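Local coordinates for protein alpha-galactosidase 1 (Saccharomyces cerevisiae, PDB 3LRK) that hydrolyses terminal, non-reducing alpha-D-galactose residues from alpha-D-galactosides such as galacto-oligosaccharides, galactomannans and galactolipids, at residues 72-77 with 122-127; 111-116 with 145-150. The protein carries 1 engineered substitution. One frame throughout, in Å; residues are numbered along the deposited sequence.

Interaction 1 (72-77 with 122-127)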
loop_
_atom_site.group_PDB
_atom_site.type_symbol
_atom_site.label_atom_id
_atom_site.label_comp_id
_atom_site.label_asym_id
_atom_site.label_seq_id
_atom_site.Cartn_x
_atom_site.Cartn_y
_atom_site.Cartn_z
ATOM N N ASP A 72 30.662 -14.087 -8.193
ATOM C CA ASP A 72 29.685 -13.523 -7.259
ATOM C C ASP A 72 30.367 -13.063 -5.957
ATOM O O ASP A 72 31.490 -12.567 -5.990
ATOM C CB ASP A 72 28.556 -14.544 -7.020
ATOM C CG ASP A 72 27.204 -13.885 -6.728
ATOM O OD1 ASP A 72 26.458 -13.558 -7.676
ATOM O OD2 ASP A 72 26.883 -13.709 -5.535
ATOM N N ASP A 73 29.676 -13.209 -4.826
ATOM C CA ASP A 73 30.083 -12.675 -3.515
ATOM C C ASP A 73 31.340 -13.377 -2.959
ATOM O O ASP A 73 31.825 -14.344 -3.548
ATOM C CB ASP A 73 28.901 -12.853 -2.544
ATOM C CG ASP A 73 28.857 -11.814 -1.408
ATOM O OD1 ASP A 73 29.865 -11.139 -1.084
ATOM O OD2 ASP A 73 27.762 -11.676 -0.825
ATOM N N CYS A 74 31.852 -12.877 -1.827
ATOM C CA CYS A 74 32.911 -13.536 -1.020
ATOM C C CYS A 74 34.305 -13.586 -1.648
ATOM O O CYS A 74 35.095 -14.510 -1.378
ATOM C CB CYS A 74 32.497 -14.956 -0.607
ATOM S SG CYS A 74 30.731 -15.213 -0.425
ATOM N N TRP A 75 34.626 -12.587 -2.462
ATOM C CA TRP A 75 35.864 -12.622 -3.238
ATOM C C TRP A 75 36.950 -11.741 -2.603
ATOM O O TRP A 75 38.144 -11.954 -2.840
ATOM C CB TRP A 75 35.582 -12.218 -4.701
ATOM C CG TRP A 75 35.081 -10.812 -4.837
ATOM C CD1 TRP A 75 33.772 -10.406 -4.932
ATOM C CD2 TRP A 75 35.871 -9.613 -4.860
ATOM N NE1 TRP A 75 33.706 -9.032 -5.025
ATOM C CE2 TRP A 75 34.973 -8.518 -4.977
ATOM C CE3 TRP A 75 37.249 -9.352 -4.804
ATOM C CZ2 TRP A 75 35.409 -7.192 -5.035
ATOM C CZ3 TRP A 75 37.682 -8.030 -4.857
ATOM C CH2 TRP A 75 36.756 -6.962 -4.981
ATOM N N SER A 76 36.523 -10.757 -1.805
ATOM C CA SER A 76 37.421 -9.770 -1.199
ATOM C C SER A 76 37.833 -10.147 0.229
ATOM O O SER A 76 37.217 -11.006 0.865
ATOM C CB SER A 76 36.759 -8.387 -1.173
ATOM O OG SER A 76 35.508 -8.437 -0.500
ATOM N N SER A 77 38.876 -9.496 0.724
ATOM C CA SER A 77 39.329 -9.717 2.104
ATOM C C SER A 77 39.237 -8.456 2.973
ATOM O O SER A 77 39.448 -8.514 4.189
ATOM C CB SER A 77 40.753 -10.282 2.103
ATOM O OG SER A 77 41.660 -9.369 1.511
ATOM N N ALA A 122 26.797 -11.595 1.873
ATOM C CA ALA A 122 27.579 -12.507 2.715
ATOM C C ALA A 122 28.474 -11.795 3.732
ATOM O O ALA A 122 29.260 -12.438 4.432
ATOM C CB ALA A 122 28.394 -13.469 1.852
ATOM N N GLY A 123 28.362 -10.469 3.803
ATOM C CA GLY A 123 29.031 -9.673 4.837
ATOM C C GLY A 123 30.420 -9.168 4.525
ATOM O O GLY A 123 31.158 -8.780 5.433
ATOM N N TYR A 124 30.783 -9.173 3.240
ATOM C CA TYR A 124 32.047 -8.611 2.768
ATOM C C TYR A 124 31.876 -7.115 2.497
ATOM O O TYR A 124 30.753 -6.628 2.524
ATOM C CB TYR A 124 32.493 -9.366 1.506
ATOM C CG TYR A 124 32.852 -10.794 1.816
ATOM C CD1 TYR A 124 31.855 -11.749 2.069
ATOM C CD2 TYR A 124 34.188 -11.188 1.901
ATOM C CE1 TYR A 124 32.184 -13.064 2.375
ATOM C CE2 TYR A 124 34.528 -12.506 2.213
ATOM C CZ TYR A 124 33.522 -13.431 2.439
ATOM O OH TYR A 124 33.851 -14.725 2.728
ATOM N N PRO A 125 32.987 -6.374 2.268
ATOM C CA PRO A 125 32.890 -4.928 2.029
ATOM C C PRO A 125 31.944 -4.549 0.893
ATOM O O PRO A 125 32.066 -5.058 -0.221
ATOM C CB PRO A 125 34.325 -4.520 1.681
ATOM C CG PRO A 125 35.183 -5.599 2.254
ATOM C CD PRO A 125 34.387 -6.847 2.269
ATOM N N GLY A 126 31.012 -3.650 1.201
ATOM C CA GLY A 126 30.056 -3.135 0.226
ATOM C C GLY A 126 30.463 -1.770 -0.299
ATOM O O GLY A 126 31.346 -1.113 0.264
ATOM N N SER A 127 29.816 -1.337 -1.383
ATOM C CA SER A 127 30.245 -0.152 -2.119
ATOM C C SER A 127 29.481 1.145 -1.827
ATOM O O SER A 127 29.809 2.186 -2.403
ATOM C CB SER A 127 30.180 -0.414 -3.635
ATOM O OG SER A 127 31.026 -1.483 -4.007
HETATM O O HOH W 1 33.323 -7.160 -1.527
#
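OD2 of Asp-73 accepts a 2.9 Å hydrogen bond from the backbone N of Ala-122, which reaches it on the syn side but 31° out of the carboxylate plane. A bound glycerol, probably from the crystallisation liquor, is hydrogen-bonded to the same oxygen. The other oxygen, OD1, is gripped by OG1 of Thr-120 and by the backbone N of Cys-74 at 2.7 Å, so the carboxylate is held at both ends. CG stands roughly opposite the backbone N (chi1 -152°), which brings the group to Ala-122. A short, twin-oxygen acid suits this place, where one residue both binds substrate and ties the two segments together.

Cys-74 supplies the apolar part. Its CA lies over the middle of the Tyr-124 ring, 3.5 Å from the centroid, in a CH-pi contact close to the ring normal. SG stands obliquely to that ring, 4.7 Å from its centroid, and meets the small CB of Ala-122 at 3.7 Å; its disulfide to Cys-42 fixes the sulfur there. Tyr-124 turns CG away from its own carbonyl carbon (chi1 -67°), which sets one ring face against CA of Cys-74 while its edge faces Ser-76, whose O is 3.2 Å from CD2. Ser-76 is small enough to pack its OG beside the Pro-125 ring, and a water 2.7 Å from that OG donates to O of Pro-125, bridging the two segments.

Both segments lie within the glycoside hydrolase barrel domain of family 27. Residues 72-77 lead from barrel strand 68-70 into the hairpin of strands 76-79 and 85-87, where Leu-85 touches Pro-125; residues 122-127 run between strand 109-115 and helix 131-140, and Trp-37 of helix 37-40 packs against Asp-73 and Cys-74.

Interaction 2 (111-116 with 145-150); sequences GMYSSA and YLKYDN
Strands 111-115 and 145-149 run parallel, 4.4 Å apart at their closest with a crossing angle of -21°, and are zipped together by five backbone hydrogen bonds, from Met-112 N to Tyr-145 O through to Ala-116 N to Asp-149 O. They are neighbouring strands of the TIM barrel, joined through helix 131-140 as a beta-alpha-beta unit.

Tyr-113, substrate-binding Lys-147 and the nucleophile Asp-149 project from the same face of the sheet. The Tyr-113 hydroxyl donates to OD2 of Asp-149 at 2.7 Å, meeting it on the anti side, 33° out of the carboxylate plane; ring and carboxylate planes stand almost perpendicular. With CG anti to the backbone N (chi1 166°), the ring lies along the strands, and CD of Lys-147 comes to its edge, 3.9 Å from CD2 of Tyr-113. The extended lysine carries NZ to a salt bridge with Asp-72. Putting a phenylalanine at Tyr-113 would probably keep the ring packing but cost OD2 of Asp-149 this donor, leaving the carboxylate freer to turn.

On the opposite face, packed against helices 131-140 and 160-177, CD1 of Leu-146 rests 3.6 Å from O of Met-112. The Tyr-148 ring turns one face to the backbone at Ala-116, whose N sits over it toward the rim and whose CB is 3.5 Å from CE2. OD1 of Asp-149 takes a 2.7 Å bond from the backbone N of Asn-150 on its anti lone pair.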
loop_
_atom_site.group_PDB
_atom_site.type_symbol
_atom_site.label_atom_id
_atom_site.label_comp_id
_atom_site.label_asym_id
_atom_site.label_seq_id
_atom_site.Cartn_x
_atom_site.Cartn_y
_atom_site.Cartn_z
ATOM N N GLY A 111 32.690 -10.861 -15.240
ATOM C CA GLY A 111 31.770 -10.175 -14.338
ATOM C C GLY A 111 32.224 -10.279 -12.891
ATOM O O GLY A 111 32.802 -11.292 -12.474
ATOM N N MET A 112 31.982 -9.212 -12.135
ATOM C CA MET A 112 32.265 -9.178 -10.696
ATOM C C MET A 112 31.040 -8.691 -9.923
ATOM O O MET A 112 30.012 -8.374 -10.517
ATOM C CB MET A 112 33.517 -8.343 -10.389
ATOM C CG MET A 112 34.809 -9.149 -10.588
ATOM S SD MET A 112 36.306 -8.425 -9.919
ATOM C CE MET A 112 36.089 -8.761 -8.176
ATOM N N TYR A 113 31.157 -8.650 -8.600
ATOM C CA TYR A 113 30.009 -8.430 -7.730
ATOM C C TYR A 113 30.315 -7.437 -6.598
ATOM O O TYR A 113 31.402 -7.438 -6.013
ATOM C CB TYR A 113 29.533 -9.782 -7.171
ATOM C CG TYR A 113 28.564 -9.696 -6.005
ATOM C CD1 TYR A 113 29.035 -9.517 -4.702
ATOM C CD2 TYR A 113 27.181 -9.826 -6.201
ATOM C CE1 TYR A 113 28.161 -9.426 -3.629
ATOM C CE2 TYR A 113 26.296 -9.748 -5.122
ATOM C CZ TYR A 113 26.797 -9.547 -3.841
ATOM O OH TYR A 113 25.944 -9.460 -2.749
ATOM N N SER A 114 29.342 -6.576 -6.315
ATOM C CA SER A 114 29.325 -5.831 -5.072
ATOM C C SER A 114 27.886 -5.612 -4.615
ATOM O O SER A 114 26.951 -6.201 -5.170
ATOM C CB SER A 114 30.080 -4.503 -5.213
ATOM O OG SER A 114 30.415 -4.018 -3.926
ATOM N N SER A 115 27.718 -4.800 -3.576
ATOM C CA SER A 115 26.389 -4.441 -3.080
ATOM C C SER A 115 26.328 -2.945 -2.872
ATOM O O SER A 115 27.306 -2.340 -2.433
ATOM C CB SER A 115 26.085 -5.160 -1.756
ATOM O OG SER A 115 24.760 -4.908 -1.312
ATOM N N ALA A 116 25.165 -2.365 -3.184
ATOM C CA ALA A 116 24.868 -0.964 -2.923
ATOM C C ALA A 116 24.527 -0.813 -1.438
ATOM O O ALA A 116 23.465 -0.298 -1.061
ATOM C CB ALA A 116 23.710 -0.497 -3.788
ATOM N N TYR A 145 31.492 -6.392 -16.469
ATOM C CA TYR A 145 30.121 -6.604 -16.002
ATOM C C TYR A 145 30.114 -6.496 -14.481
ATOM O O TYR A 145 31.001 -7.028 -13.808
ATOM C CB TYR A 145 29.681 -7.999 -16.450
ATOM C CG TYR A 145 28.285 -8.504 -16.098
ATOM C CD1 TYR A 145 27.943 -8.866 -14.788
ATOM C CD2 TYR A 145 27.335 -8.697 -17.105
ATOM C CE1 TYR A 145 26.664 -9.390 -14.494
ATOM C CE2 TYR A 145 26.080 -9.200 -16.828
ATOM C CZ TYR A 145 25.741 -9.545 -15.523
ATOM O OH TYR A 145 24.480 -10.050 -15.264
ATOM N N LEU A 146 29.116 -5.807 -13.937
ATOM C CA LEU A 146 28.962 -5.727 -12.472
ATOM C C LEU A 146 27.560 -6.119 -12.061
ATOM O O LEU A 146 26.583 -5.505 -12.505
ATOM C CB LEU A 146 29.290 -4.316 -11.950
ATOM C CG LEU A 146 29.182 -4.084 -10.426
ATOM C CD1 LEU A 146 30.193 -4.925 -9.645
ATOM C CD2 LEU A 146 29.335 -2.592 -10.092
ATOM N N LYS A 147 27.458 -7.138 -11.210
ATOM C CA LYS A 147 26.193 -7.455 -10.547
ATOM C C LYS A 147 26.164 -6.683 -9.215
ATOM O O LYS A 147 27.091 -6.788 -8.408
ATOM C CB LYS A 147 26.057 -8.971 -10.355
ATOM C CG LYS A 147 24.935 -9.383 -9.418
ATOM C CD LYS A 147 24.875 -10.878 -9.210
ATOM C CE LYS A 147 23.880 -11.200 -8.109
ATOM N NZ LYS A 147 23.593 -12.655 -8.004
ATOM N N TYR A 148 25.106 -5.897 -8.988
ATOM C CA TYR A 148 25.166 -4.891 -7.933
ATOM C C TYR A 148 23.976 -5.025 -6.987
ATOM O O TYR A 148 22.866 -4.607 -7.298
ATOM C CB TYR A 148 25.323 -3.477 -8.542
ATOM C CG TYR A 148 25.833 -2.404 -7.600
ATOM C CD1 TYR A 148 26.991 -2.601 -6.834
ATOM C CD2 TYR A 148 25.171 -1.175 -7.495
ATOM C CE1 TYR A 148 27.467 -1.607 -5.978
ATOM C CE2 TYR A 148 25.636 -0.180 -6.658
ATOM C CZ TYR A 148 26.772 -0.396 -5.888
ATOM O OH TYR A 148 27.227 0.591 -5.040
ATOM N N ASP A 149 24.256 -5.604 -5.824
ATOM C CA ASP A 149 23.247 -6.124 -4.904
ATOM C C ASP A 149 22.579 -5.030 -4.063
ATOM O O ASP A 149 22.827 -3.848 -4.283
ATOM C CB ASP A 149 23.874 -7.192 -3.995
ATOM C CG ASP A 149 22.932 -8.367 -3.728
ATOM O OD1 ASP A 149 21.720 -8.161 -3.505
ATOM O OD2 ASP A 149 23.414 -9.515 -3.758
ATOM N N ASN A 150 21.754 -5.449 -3.100
ATOM C CA ASN A 150 20.899 -4.538 -2.315
ATOM C C ASN A 150 20.871 -4.884 -0.831
ATOM O O ASN A 150 19.977 -4.447 -0.092
ATOM C CB ASN A 150 19.476 -4.543 -2.882
ATOM C CG ASN A 150 18.599 -3.426 -2.327
ATOM O OD1 ASN A 150 19.056 -2.308 -2.111
ATOM N ND2 ASN A 150 17.321 -3.730 -2.123
#

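From the N terminus the chain passes 72-77, then 111-116, then 122-127 and 145-150, so the two contacts cross. Interaction 1 closes a loop of 44 residues that holds the 76-79/85-87 hairpin, helix 96-105 and strand 109-115; interaction 2 closes one of 28 residues around helix 131-140. They also meet directly: OG of Ser-127 lies 2.6 Å from OG of Ser-114, a probable hydrogen bond, and Asp-73 packs on the Tyr-113 ring. Interaction 2 pairs two adjacent strands of the barrel, while interaction 1 joins the segments that follow strands 68-70 and 109-115, and Asp-73, which it holds, lies with its side chain about 6 Å from that of the nucleophile Asp-149.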